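Long-range contacts in N6 adenine specific DNA methylase (Encephalitozoon cuniculi, PDB 3Q87), which forms with Trm112 the complex that methylates the translation termination factor eRF1, with S-adenosylmethionine as the bound methyl donor: residues G21-T32 with L41-D51; F84-D93 with Y101-R109. All blocks are in the same frame, centred on the assembly; numbering follows the deposited sequence.

Contact 1: G21-T32 with L41-D51; sequences GLEMKIVLDLGT and LRKRNTVVSTD. With SAM (S-adenosylmethionine), chain D.
Asn-45 holds its CG beside its own backbone N (chi1 -54°) and turns its amide crosswise (chi2 -87°), which brings OD1 to Lys-25 and ND2 to Leu-22 at the start of two parallel strands. These strands, 26-30 and 46-51, belong with helix 36-41 to the beta-alpha-beta unit that opens a Rossmann-like methyltransferase sheet. OD1 receives the N-H of Lys-25 on a lone pair, with 2.9 Å between Lys-25 N and Asn-45 OD1. ND2 meets Leu-22 O from above the carbonyl plane and gives a second bond, in plane, to Leu-41 O. Three bonds therefore fix the rotation of this buried amide. Beside it, Leu-22 O lies over one face of the Arg-44 guanidinium, whose NH2 forms a salt bridge with Glu-23 OE1 at 3.2 Å.

Parallel pairing follows, as in Val-27 N to Thr-46 O, 2.8 Å. On one face, Val-27 CG1 meets Leu-41 CD1 at 3.8 Å, the two side chains nearly perpendicular. On the other face Leu-28 CD1 touches both Val-48 CB and Thr-50 CG2, while Thr-46 OG1 bonds to Ile-39 N of the Trm112 chain. At the C-terminal strand ends lies S-adenosylmethionine: Gly-31 O accepts from its amino N, and the Asp-51 carboxylate grips both ribose hydroxyls, OD1 at 2.7 Å from O3' and OD2 at 2.6 Å from O2'.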
loop_
_atom_site.group_PDB
_atom_site.type_symbol
_atom_site.label_atom_id
_atom_site.label_comp_id
_atom_site.label_asym_id
_atom_site.label_seq_id
_atom_site.Cartn_x
_atom_site.Cartn_y
_atom_site.Cartn_z
ATOM N N GLY B 21 -16.659 3.682 8.898
ATOM C CA GLY B 21 -16.835 4.703 7.886
ATOM C C GLY B 21 -15.561 5.437 7.465
ATOM O O GLY B 21 -15.574 6.662 7.305
ATOM N N LEU B 22 -14.466 4.698 7.279
ATOM C CA LEU B 22 -13.221 5.281 6.770
ATOM C C LEU B 22 -13.463 6.057 5.492
ATOM O O LEU B 22 -14.045 5.541 4.546
ATOM C CB LEU B 22 -12.174 4.200 6.496
ATOM C CG LEU B 22 -11.501 3.577 7.708
ATOM C CD1 LEU B 22 -10.383 2.643 7.249
ATOM C CD2 LEU B 22 -10.957 4.652 8.653
ATOM N N GLU B 23 -12.988 7.292 5.449
ATOM C CA GLU B 23 -13.275 8.160 4.319
ATOM C C GLU B 23 -12.170 9.190 4.116
ATOM O O GLU B 23 -11.626 9.706 5.087
ATOM C CB GLU B 23 -14.601 8.868 4.578
ATOM C CG GLU B 23 -14.900 10.019 3.654
ATOM C CD GLU B 23 -16.237 10.656 3.976
ATOM O OE1 GLU B 23 -16.556 10.766 5.181
ATOM O OE2 GLU B 23 -16.963 11.038 3.031
ATOM N N MET B 24 -11.837 9.476 2.858
ATOM C CA MET B 24 -10.847 10.499 2.539
ATOM C C MET B 24 -9.464 10.191 3.104
ATOM O O MET B 24 -8.722 11.102 3.458
ATOM C CB MET B 24 -11.293 11.862 3.073
ATOM C CG MET B 24 -12.515 12.435 2.388
ATOM S SD MET B 24 -12.360 12.371 0.603
ATOM C CE MET B 24 -13.566 11.098 0.229
ATOM N N LYS B 25 -9.111 8.918 3.196
ATOM C CA LYS B 25 -7.783 8.560 3.666
ATOM C C LYS B 25 -6.936 7.978 2.548
ATOM O O LYS B 25 -7.452 7.627 1.481
ATOM C CB LYS B 25 -7.879 7.574 4.822
ATOM C CG LYS B 25 -8.706 8.092 6.001
ATOM C CD LYS B 25 -8.062 9.314 6.630
ATOM C CE LYS B 25 -8.879 9.844 7.793
ATOM N NZ LYS B 25 -10.012 10.682 7.299
ATOM N N ILE B 26 -5.630 7.896 2.785
ATOM C CA ILE B 26 -4.777 7.043 1.968
ATOM C C ILE B 26 -4.608 5.751 2.758
ATOM O O ILE B 26 -4.085 5.763 3.858
ATOM C CB ILE B 26 -3.402 7.681 1.664
ATOM C CG1 ILE B 26 -3.572 8.948 0.824
ATOM C CG2 ILE B 26 -2.511 6.697 0.894
ATOM C CD1 ILE B 26 -2.231 9.690 0.582
ATOM N N VAL B 27 -5.103 4.646 2.211
ATOM C CA VAL B 27 -5.178 3.400 2.966
ATOM C C VAL B 27 -4.345 2.336 2.292
ATOM O O VAL B 27 -4.393 2.156 1.067
ATOM C CB VAL B 27 -6.628 2.865 3.063
ATOM C CG1 VAL B 27 -6.681 1.567 3.888
ATOM C CG2 VAL B 27 -7.538 3.916 3.658
ATOM N N LEU B 28 -3.564 1.636 3.096
ATOM C CA LEU B 28 -2.784 0.525 2.588
ATOM C C LEU B 28 -3.531 -0.751 2.927
ATOM O O LEU B 28 -3.697 -1.063 4.110
ATOM C CB LEU B 28 -1.406 0.504 3.247
ATOM C CG LEU B 28 -0.426 -0.541 2.702
ATOM C CD1 LEU B 28 0.135 -0.116 1.348
ATOM C CD2 LEU B 28 0.714 -0.774 3.692
ATOM N N ASP B 29 -4.004 -1.456 1.899
ATOM C CA ASP B 29 -4.609 -2.779 2.079
ATOM C C ASP B 29 -3.476 -3.799 1.980
ATOM O O ASP B 29 -3.080 -4.210 0.891
ATOM C CB ASP B 29 -5.661 -3.050 0.993
ATOM C CG ASP B 29 -6.253 -4.463 1.067
ATOM O OD1 ASP B 29 -6.028 -5.174 2.082
ATOM O OD2 ASP B 29 -6.955 -4.865 0.104
ATOM N N LEU B 30 -2.940 -4.179 3.130
ATOM C CA LEU B 30 -1.786 -5.061 3.203
ATOM C C LEU B 30 -2.247 -6.518 3.141
ATOM O O LEU B 30 -3.147 -6.901 3.877
ATOM C CB LEU B 30 -1.068 -4.791 4.527
ATOM C CG LEU B 30 0.265 -5.464 4.827
ATOM C CD1 LEU B 30 1.280 -5.084 3.786
ATOM C CD2 LEU B 30 0.754 -5.047 6.217
ATOM N N GLY B 31 -1.625 -7.334 2.291
ATOM C CA GLY B 31 -2.101 -8.692 2.072
ATOM C C GLY B 31 -3.459 -8.643 1.371
ATOM O O GLY B 31 -4.432 -9.268 1.787
ATOM N N THR B 32 -3.510 -7.892 0.280
ATOM C CA THR B 32 -4.753 -7.623 -0.412
ATOM C C THR B 32 -5.317 -8.867 -1.057
ATOM O O THR B 32 -6.519 -8.944 -1.294
ATOM C CB THR B 32 -4.565 -6.547 -1.513
ATOM O OG1 THR B 32 -5.811 -6.301 -2.160
ATOM C CG2 THR B 32 -3.545 -6.995 -2.538
ATOM N N LEU B 41 -12.922 -0.464 0.129
ATOM C CA LEU B 41 -12.152 0.706 0.553
ATOM C C LEU B 41 -12.045 1.801 -0.503
ATOM O O LEU B 41 -12.015 2.977 -0.178
ATOM C CB LEU B 41 -10.734 0.287 0.951
ATOM C CG LEU B 41 -10.606 -0.507 2.247
ATOM C CD1 LEU B 41 -9.180 -0.954 2.468
ATOM C CD2 LEU B 41 -11.086 0.333 3.409
ATOM N N ARG B 42 -11.957 1.418 -1.770
ATOM C CA ARG B 42 -11.681 2.416 -2.795
ATOM C C ARG B 42 -12.871 3.309 -3.088
ATOM O O ARG B 42 -12.742 4.324 -3.766
ATOM C CB ARG B 42 -11.157 1.777 -4.077
ATOM C CG ARG B 42 -12.150 0.933 -4.842
ATOM C CD ARG B 42 -11.433 0.300 -6.035
ATOM N NE ARG B 42 -12.306 -0.567 -6.818
ATOM C CZ ARG B 42 -13.135 -0.129 -7.757
ATOM N NH1 ARG B 42 -13.205 1.169 -8.029
ATOM N NH2 ARG B 42 -13.899 -0.988 -8.422
ATOM N N LYS B 43 -14.030 2.939 -2.560
ATOM C CA LYS B 43 -15.219 3.744 -2.766
ATOM C C LYS B 43 -15.110 5.091 -2.055
ATOM O O LYS B 43 -15.642 6.083 -2.532
ATOM C CB LYS B 43 -16.469 2.972 -2.331
ATOM C CG LYS B 43 -16.734 1.738 -3.207
ATOM C CD LYS B 43 -17.986 0.972 -2.798
ATOM C CE LYS B 43 -17.836 0.375 -1.412
ATOM N NZ LYS B 43 -19.073 -0.344 -0.983
ATOM N N ARG B 44 -14.390 5.129 -0.936
ATOM C CA ARG B 44 -14.299 6.344 -0.140
ATOM C C ARG B 44 -12.868 6.814 0.106
ATOM O O ARG B 44 -12.654 7.863 0.724
ATOM C CB ARG B 44 -15.003 6.142 1.198
ATOM C CG ARG B 44 -16.422 5.581 1.075
ATOM C CD ARG B 44 -16.985 5.296 2.457
ATOM N NE ARG B 44 -17.244 6.553 3.147
ATOM C CZ ARG B 44 -17.543 6.653 4.432
ATOM N NH1 ARG B 44 -17.627 5.562 5.180
ATOM N NH2 ARG B 44 -17.761 7.846 4.965
ATOM N N ASN B 45 -11.893 6.041 -0.366
ATOM C CA ASN B 45 -10.494 6.326 -0.067
ATOM C C ASN B 45 -9.593 6.088 -1.262
ATOM O O ASN B 45 -10.005 5.485 -2.252
ATOM C CB ASN B 45 -10.001 5.460 1.103
ATOM C CG ASN B 45 -10.873 5.587 2.340
ATOM O OD1 ASN B 45 -10.675 6.485 3.168
ATOM N ND2 ASN B 45 -11.825 4.662 2.492
ATOM N N THR B 46 -8.354 6.570 -1.167
ATOM C CA THR B 46 -7.327 6.164 -2.115
ATOM C C THR B 46 -6.544 4.998 -1.528
ATOM O O THR B 46 -6.005 5.088 -0.426
ATOM C CB THR B 46 -6.383 7.304 -2.479
ATOM O OG1 THR B 46 -7.148 8.381 -3.037
ATOM C CG2 THR B 46 -5.365 6.812 -3.522
ATOM N N VAL B 47 -6.505 3.897 -2.267
ATOM C CA VAL B 47 -5.971 2.650 -1.729
ATOM C C VAL B 47 -4.740 2.186 -2.490
ATOM O O VAL B 47 -4.735 2.161 -3.712
ATOM C CB VAL B 47 -7.024 1.518 -1.798
ATOM C CG1 VAL B 47 -6.477 0.231 -1.158
ATOM C CG2 VAL B 47 -8.351 1.956 -1.139
ATOM N N VAL B 48 -3.697 1.830 -1.751
ATOM C CA VAL B 48 -2.585 1.085 -2.300
ATOM C C VAL B 48 -2.729 -0.346 -1.804
ATOM O O VAL B 48 -2.920 -0.567 -0.629
ATOM C CB VAL B 48 -1.233 1.669 -1.853
ATOM C CG1 VAL B 48 -0.073 0.861 -2.468
ATOM C CG2 VAL B 48 -1.157 3.124 -2.286
ATOM N N SER B 49 -2.664 -1.315 -2.710
ATOM C CA SER B 49 -2.875 -2.704 -2.325
ATOM C C SER B 49 -1.628 -3.543 -2.573
ATOM O O SER B 49 -1.068 -3.523 -3.677
ATOM C CB SER B 49 -4.071 -3.265 -3.088
ATOM O OG SER B 49 -5.152 -2.356 -3.005
ATOM N N THR B 50 -1.182 -4.261 -1.541
ATOM C CA THR B 50 0.075 -5.003 -1.627
ATOM C C THR B 50 -0.089 -6.450 -1.206
ATOM O O THR B 50 -0.953 -6.767 -0.400
ATOM C CB THR B 50 1.199 -4.383 -0.751
ATOM O OG1 THR B 50 0.971 -4.717 0.622
ATOM C CG2 THR B 50 1.252 -2.861 -0.910
ATOM N N ASP B 51 0.739 -7.327 -1.770
ATOM C CA ASP B 51 0.752 -8.734 -1.380
ATOM C C ASP B 51 2.094 -9.342 -1.765
ATOM O O ASP B 51 2.777 -8.861 -2.671
ATOM C CB ASP B 51 -0.391 -9.516 -2.060
ATOM C CG ASP B 51 -0.840 -10.719 -1.241
ATOM O OD1 ASP B 51 -1.965 -10.695 -0.714
ATOM O OD2 ASP B 51 -0.053 -11.673 -1.096
HETATM N N SAM D . -7.057 -9.537 2.372
HETATM C CA SAM D . -7.453 -10.905 2.011
HETATM C C SAM D . -8.760 -11.256 2.737
HETATM O O SAM D . -9.517 -12.135 2.323
HETATM O OXT SAM D . -9.095 -10.664 3.760
HETATM C CB SAM D . -6.346 -11.976 2.215
HETATM C CG SAM D . -5.874 -12.400 3.628
HETATM S SD SAM D . -4.738 -13.850 3.763
HETATM C CE SAM D . -5.187 -14.560 5.361
HETATM C "C5'" SAM D . -3.141 -13.101 4.172
HETATM C "C4'" SAM D . -2.561 -12.458 2.922
HETATM O "O4'" SAM D . -1.285 -11.912 3.218
HETATM C "C3'" SAM D . -2.373 -13.445 1.780
HETATM O "O3'" SAM D . -2.906 -12.870 0.607
HETATM C "C2'" SAM D . -0.871 -13.593 1.645
HETATM O "O2'" SAM D . -0.431 -13.797 0.322
HETATM C "C1'" SAM D . -0.399 -12.258 2.171
HETATM N N9 SAM D . 0.933 -12.299 2.757
HETATM C C8 SAM D . 1.573 -13.335 3.396
HETATM N N7 SAM D . 2.790 -12.888 3.780
HETATM C C5 SAM D . 2.911 -11.582 3.396
HETATM C C6 SAM D . 3.911 -10.636 3.530
HETATM N N6 SAM D . 5.043 -10.958 4.149
HETATM N N1 SAM D . 3.730 -9.360 3.024
HETATM C C2 SAM D . 2.555 -9.005 2.383
HETATM N N3 SAM D . 1.558 -9.953 2.255
HETATM C C4 SAM D . 1.743 -11.205 2.748
#

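Contact 2: F84-D93 with Y101-R109. With SAM (S-adenosylmethionine), chain D.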
loop_
_atom_site.group_PDB
_atom_site.type_symbol
_atom_site.label_atom_id
_atom_site.label_comp_id
_atom_site.label_asym_id
_atom_site.label_seq_id
_atom_site.Cartn_x
_atom_site.Cartn_y
_atom_site.Cartn_z
ATOM N N PHE B 84 -5.002 -5.004 7.579
ATOM C CA PHE B 84 -4.235 -6.236 7.402
ATOM C C PHE B 84 -4.968 -7.458 7.941
ATOM O O PHE B 84 -5.102 -7.624 9.146
ATOM C CB PHE B 84 -2.889 -6.101 8.120
ATOM C CG PHE B 84 -1.889 -7.168 7.770
ATOM C CD1 PHE B 84 -2.025 -7.929 6.622
ATOM C CD2 PHE B 84 -0.776 -7.379 8.581
ATOM C CE1 PHE B 84 -1.084 -8.891 6.298
ATOM C CE2 PHE B 84 0.172 -8.334 8.255
ATOM C CZ PHE B 84 0.021 -9.090 7.124
ATOM N N ASN B 85 -5.446 -8.313 7.044
ATOM C CA ASN B 85 -5.812 -9.668 7.431
ATOM C C ASN B 85 -4.578 -10.521 7.172
ATOM O O ASN B 85 -4.272 -10.833 6.031
ATOM C CB ASN B 85 -7.021 -10.157 6.639
ATOM C CG ASN B 85 -7.497 -11.539 7.081
ATOM O OD1 ASN B 85 -6.984 -12.107 8.043
ATOM N ND2 ASN B 85 -8.470 -12.083 6.371
ATOM N N PRO B 86 -3.831 -10.864 8.237
ATOM C CA PRO B 86 -2.499 -11.454 8.067
ATOM C C PRO B 86 -2.526 -12.977 7.956
ATOM O O PRO B 86 -3.557 -13.581 8.268
ATOM C CB PRO B 86 -1.791 -11.045 9.358
ATOM C CG PRO B 86 -2.890 -11.065 10.387
ATOM C CD PRO B 86 -4.181 -10.705 9.659
ATOM N N PRO B 87 -1.417 -13.592 7.502
ATOM C CA PRO B 87 -1.278 -15.057 7.589
ATOM C C PRO B 87 -1.222 -15.406 9.064
ATOM O O PRO B 87 -0.261 -15.039 9.722
ATOM C CB PRO B 87 0.105 -15.340 6.998
ATOM C CG PRO B 87 0.653 -14.032 6.538
ATOM C CD PRO B 87 -0.189 -12.922 7.036
ATOM N N TYR B 88 -2.228 -16.088 9.582
ATOM C CA TYR B 88 -2.347 -16.228 11.016
ATOM C C TYR B 88 -2.390 -17.693 11.484
ATOM O O TYR B 88 -2.596 -17.961 12.663
ATOM C CB TYR B 88 -3.586 -15.463 11.504
ATOM C CG TYR B 88 -4.903 -15.916 10.890
ATOM C CD1 TYR B 88 -5.376 -17.208 11.089
ATOM C CD2 TYR B 88 -5.691 -15.035 10.143
ATOM C CE1 TYR B 88 -6.581 -17.626 10.545
ATOM C CE2 TYR B 88 -6.902 -15.438 9.590
ATOM C CZ TYR B 88 -7.338 -16.738 9.794
ATOM O OH TYR B 88 -8.530 -17.157 9.258
ATOM N N VAL B 89 -2.186 -18.630 10.568
ATOM C CA VAL B 89 -2.368 -20.047 10.881
ATOM C C VAL B 89 -1.136 -20.640 11.562
ATOM O O VAL B 89 -0.046 -20.637 10.991
ATOM C CB VAL B 89 -2.699 -20.875 9.627
ATOM C CG1 VAL B 89 -2.829 -22.367 9.996
ATOM C CG2 VAL B 89 -3.972 -20.359 8.960
ATOM N N PRO B 90 -1.314 -21.151 12.793
ATOM C CA PRO B 90 -0.205 -21.638 13.619
ATOM C C PRO B 90 0.464 -22.868 13.041
ATOM O O PRO B 90 -0.201 -23.674 12.400
ATOM C CB PRO B 90 -0.888 -22.011 14.948
ATOM C CG PRO B 90 -2.220 -21.335 14.917
ATOM C CD PRO B 90 -2.611 -21.290 13.479
ATOM N N ASP B 91 1.773 -22.984 13.255
ATOM C CA ASP B 91 2.522 -24.213 12.984
ATOM C C ASP B 91 2.685 -24.578 11.515
ATOM O O ASP B 91 3.011 -25.718 11.178
ATOM C CB ASP B 91 1.930 -25.384 13.773
ATOM C CG ASP B 91 2.068 -25.187 15.261
ATOM O OD1 ASP B 91 3.072 -24.565 15.673
ATOM O OD2 ASP B 91 1.175 -25.628 16.014
ATOM N N THR B 92 2.462 -23.612 10.639
ATOM C CA THR B 92 2.878 -23.780 9.261
ATOM C C THR B 92 3.521 -22.490 8.780
ATOM O O THR B 92 3.190 -21.403 9.263
ATOM C CB THR B 92 1.720 -24.197 8.332
ATOM O OG1 THR B 92 2.162 -24.155 6.971
ATOM C CG2 THR B 92 0.523 -23.283 8.503
ATOM N N ASP B 93 4.461 -22.641 7.855
ATOM C CA ASP B 93 5.135 -21.524 7.215
ATOM C C ASP B 93 4.741 -21.462 5.749
ATOM O O ASP B 93 5.505 -20.993 4.905
ATOM C CB ASP B 93 6.654 -21.675 7.353
ATOM C CG ASP B 93 7.133 -21.452 8.781
ATOM O OD1 ASP B 93 7.040 -20.301 9.271
ATOM O OD2 ASP B 93 7.599 -22.426 9.413
ATOM N N TYR B 101 5.146 -20.157 14.505
ATOM C CA TYR B 101 4.938 -20.341 15.933
ATOM C C TYR B 101 3.813 -19.446 16.459
ATOM O O TYR B 101 3.875 -18.218 16.355
ATOM C CB TYR B 101 6.258 -20.111 16.676
ATOM C CG TYR B 101 6.151 -20.118 18.177
ATOM C CD1 TYR B 101 6.488 -18.989 18.914
ATOM C CD2 TYR B 101 5.723 -21.253 18.863
ATOM C CE1 TYR B 101 6.400 -18.987 20.294
ATOM C CE2 TYR B 101 5.634 -21.259 20.239
ATOM C CZ TYR B 101 5.971 -20.120 20.949
ATOM O OH TYR B 101 5.878 -20.104 22.317
ATOM N N LEU B 102 2.777 -20.077 17.005
ATOM C CA LEU B 102 1.612 -19.359 17.512
ATOM C C LEU B 102 0.794 -18.692 16.397
ATOM O O LEU B 102 -0.154 -17.955 16.677
ATOM C CB LEU B 102 2.030 -18.306 18.547
ATOM C CG LEU B 102 1.852 -18.538 20.059
ATOM C CD1 LEU B 102 0.644 -19.414 20.367
ATOM C CD2 LEU B 102 3.093 -19.109 20.689
ATOM N N GLY B 103 1.159 -18.953 15.144
ATOM C CA GLY B 103 0.582 -18.253 14.005
ATOM C C GLY B 103 0.920 -16.770 14.013
ATOM O O GLY B 103 0.260 -15.963 13.335
ATOM N N ARG B 104 1.968 -16.417 14.757
ATOM C CA ARG B 104 2.257 -15.024 15.116
ATOM C C ARG B 104 3.482 -14.399 14.451
ATOM O O ARG B 104 3.749 -13.202 14.613
ATOM C CB ARG B 104 2.427 -14.910 16.631
ATOM C CG ARG B 104 1.124 -14.805 17.383
ATOM C CD ARG B 104 0.800 -13.359 17.641
ATOM N NE ARG B 104 1.916 -12.731 18.338
ATOM C CZ ARG B 104 2.128 -12.829 19.648
ATOM N NH1 ARG B 104 1.291 -13.518 20.413
ATOM N NH2 ARG B 104 3.175 -12.232 20.195
ATOM N N GLU B 105 4.226 -15.188 13.697
ATOM C CA GLU B 105 5.482 -14.698 13.146
ATOM C C GLU B 105 5.343 -13.497 12.203
ATOM O O GLU B 105 6.156 -12.574 12.260
ATOM C CB GLU B 105 6.278 -15.840 12.505
ATOM C CG GLU B 105 6.676 -16.903 13.542
ATOM C CD GLU B 105 7.699 -17.906 13.031
ATOM O OE1 GLU B 105 8.479 -17.560 12.116
ATOM O OE2 GLU B 105 7.731 -19.044 13.553
ATOM N N VAL B 106 4.330 -13.501 11.338
ATOM C CA VAL B 106 4.155 -12.364 10.431
ATOM C C VAL B 106 3.515 -11.204 11.187
ATOM O O VAL B 106 3.921 -10.049 11.040
ATOM C CB VAL B 106 3.338 -12.726 9.160
ATOM C CG1 VAL B 106 3.300 -11.534 8.191
ATOM C CG2 VAL B 106 3.948 -13.920 8.462
ATOM N N ILE B 107 2.520 -11.519 12.010
ATOM C CA ILE B 107 1.879 -10.511 12.839
ATOM C C ILE B 107 2.916 -9.725 13.640
ATOM O O ILE B 107 2.886 -8.491 13.676
ATOM C CB ILE B 107 0.871 -11.157 13.812
ATOM C CG1 ILE B 107 -0.362 -11.629 13.048
ATOM C CG2 ILE B 107 0.490 -10.176 14.943
ATOM C CD1 ILE B 107 -1.138 -12.742 13.757
ATOM N N ASP B 108 3.830 -10.452 14.275
ATOM C CA ASP B 108 4.850 -9.861 15.132
ATOM C C ASP B 108 5.813 -9.013 14.314
ATOM O O ASP B 108 6.240 -7.950 14.757
ATOM C CB ASP B 108 5.625 -10.953 15.889
ATOM C CG ASP B 108 4.825 -11.555 17.036
ATOM O OD1 ASP B 108 3.737 -11.020 17.345
ATOM O OD2 ASP B 108 5.292 -12.556 17.638
ATOM N N ARG B 109 6.156 -9.483 13.117
ATOM C CA ARG B 109 6.991 -8.687 12.225
ATOM C C ARG B 109 6.292 -7.395 11.824
ATOM O O ARG B 109 6.913 -6.326 11.759
ATOM C CB ARG B 109 7.391 -9.489 10.983
ATOM C CG ARG B 109 8.557 -10.415 11.234
ATOM C CD ARG B 109 8.919 -11.274 10.031
ATOM N NE ARG B 109 9.104 -10.506 8.801
ATOM C CZ ARG B 109 8.507 -10.807 7.649
ATOM N NH1 ARG B 109 7.710 -11.867 7.578
ATOM N NH2 ARG B 109 8.724 -10.074 6.563
HETATM N N SAM D . -7.057 -9.537 2.372
HETATM C CA SAM D . -7.453 -10.905 2.011
HETATM C C SAM D . -8.760 -11.256 2.737
HETATM O O SAM D . -9.517 -12.135 2.323
HETATM O OXT SAM D . -9.095 -10.664 3.760
HETATM C CB SAM D . -6.346 -11.976 2.215
HETATM C CG SAM D . -5.874 -12.400 3.628
HETATM S SD SAM D . -4.738 -13.850 3.763
HETATM C CE SAM D . -5.187 -14.560 5.361
HETATM C "C5'" SAM D . -3.141 -13.101 4.172
HETATM C "C4'" SAM D . -2.561 -12.458 2.922
HETATM O "O4'" SAM D . -1.285 -11.912 3.218
HETATM C "C3'" SAM D . -2.373 -13.445 1.780
HETATM O "O3'" SAM D . -2.906 -12.870 0.607
HETATM C "C2'" SAM D . -0.871 -13.593 1.645
HETATM O "O2'" SAM D . -0.431 -13.797 0.322
HETATM C "C1'" SAM D . -0.399 -12.258 2.171
HETATM N N9 SAM D . 0.933 -12.299 2.757
HETATM C C8 SAM D . 1.573 -13.335 3.396
HETATM N N7 SAM D . 2.790 -12.888 3.780
HETATM C C5 SAM D . 2.911 -11.582 3.396
HETATM C C6 SAM D . 3.911 -10.636 3.530
HETATM N N6 SAM D . 5.043 -10.958 4.149
HETATM N N1 SAM D . 3.730 -9.360 3.024
HETATM C C2 SAM D . 2.555 -9.005 2.383
HETATM N N3 SAM D . 1.558 -9.953 2.255
HETATM C C4 SAM D . 1.743 -11.205 2.748
HETATM O O HOH W 1 1.528 -14.362 11.658
HETATM O O HOH W 2 2.648 -22.853 17.459
#
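Where strand 81-84 ends at the methyl-donor site, the loop that leaves it packs against the start of helix 105-113, with Pro-87 and Val-106 at the middle of the contact. The two side chains cross at about a right angle, Pro-87 CG lying 3.8 Å from Val-106 CG2. Val-106 CG1, anti to its backbone N (chi1 -175°), leans instead on Pro-87 CD and on the edge of the Phe-84 ring at CZ. One step along, Ile-107 slants across the neighbouring proline, its CG1 3.7 Å from Pro-86 CG.

The run Asn-85 to Tyr-88 is the NPPY motif, a signature of the N6-adenine and PrmC-type glutamine methyltransferases. Its asparagine donates from ND2 to the OXT of S-adenosylmethionine at 3.0 Å, in a fairly straight bond (163° at the hydrogen). Pro-87 CG sits 3.3 Å from C8 of the adenine, so the same ring that meets Val-106 also touches the cofactor. The reactive methyl, CE, lies near Pro-86 O. Asn-85 OD1 stands at the edge of the Tyr-88 ring, whose OH bonds to Asp-9.

Further out the backbones approach closely at Gly-103, whose CA is 3.5 Å from Pro-90 CA. Gly-103 and Tyr-88 exchange CA-H...O contacts, each CA facing the other's carbonyl oxygen. One water ties the loop to the helix start, donating to Pro-87 O at 2.7 Å and to Gly-103 O at 2.6 Å while accepting from Ile-107 N at 3.0 Å.

Read from the N terminus, the chain leaves helix 8-20 and enters strand 26-30; contact 1 closes the short crossover through helix 36-41 by laying strand 46-51 alongside. The path moves outward to strand 65-67, then returns to the other flank of strand 26-30 as strand 81-84. Contact 2 opens there and closes the loop between the NPPY motif and helix 105-113. The two closures stand in series, neither nested nor crossing, with centres about 22 Å apart. They meet where neighbouring strands end, Leu-30 O lying 3.1 Å from Phe-84 CD1, and S-adenosylmethionine touches both, joining the first half of the sheet to the loop and helix that follow.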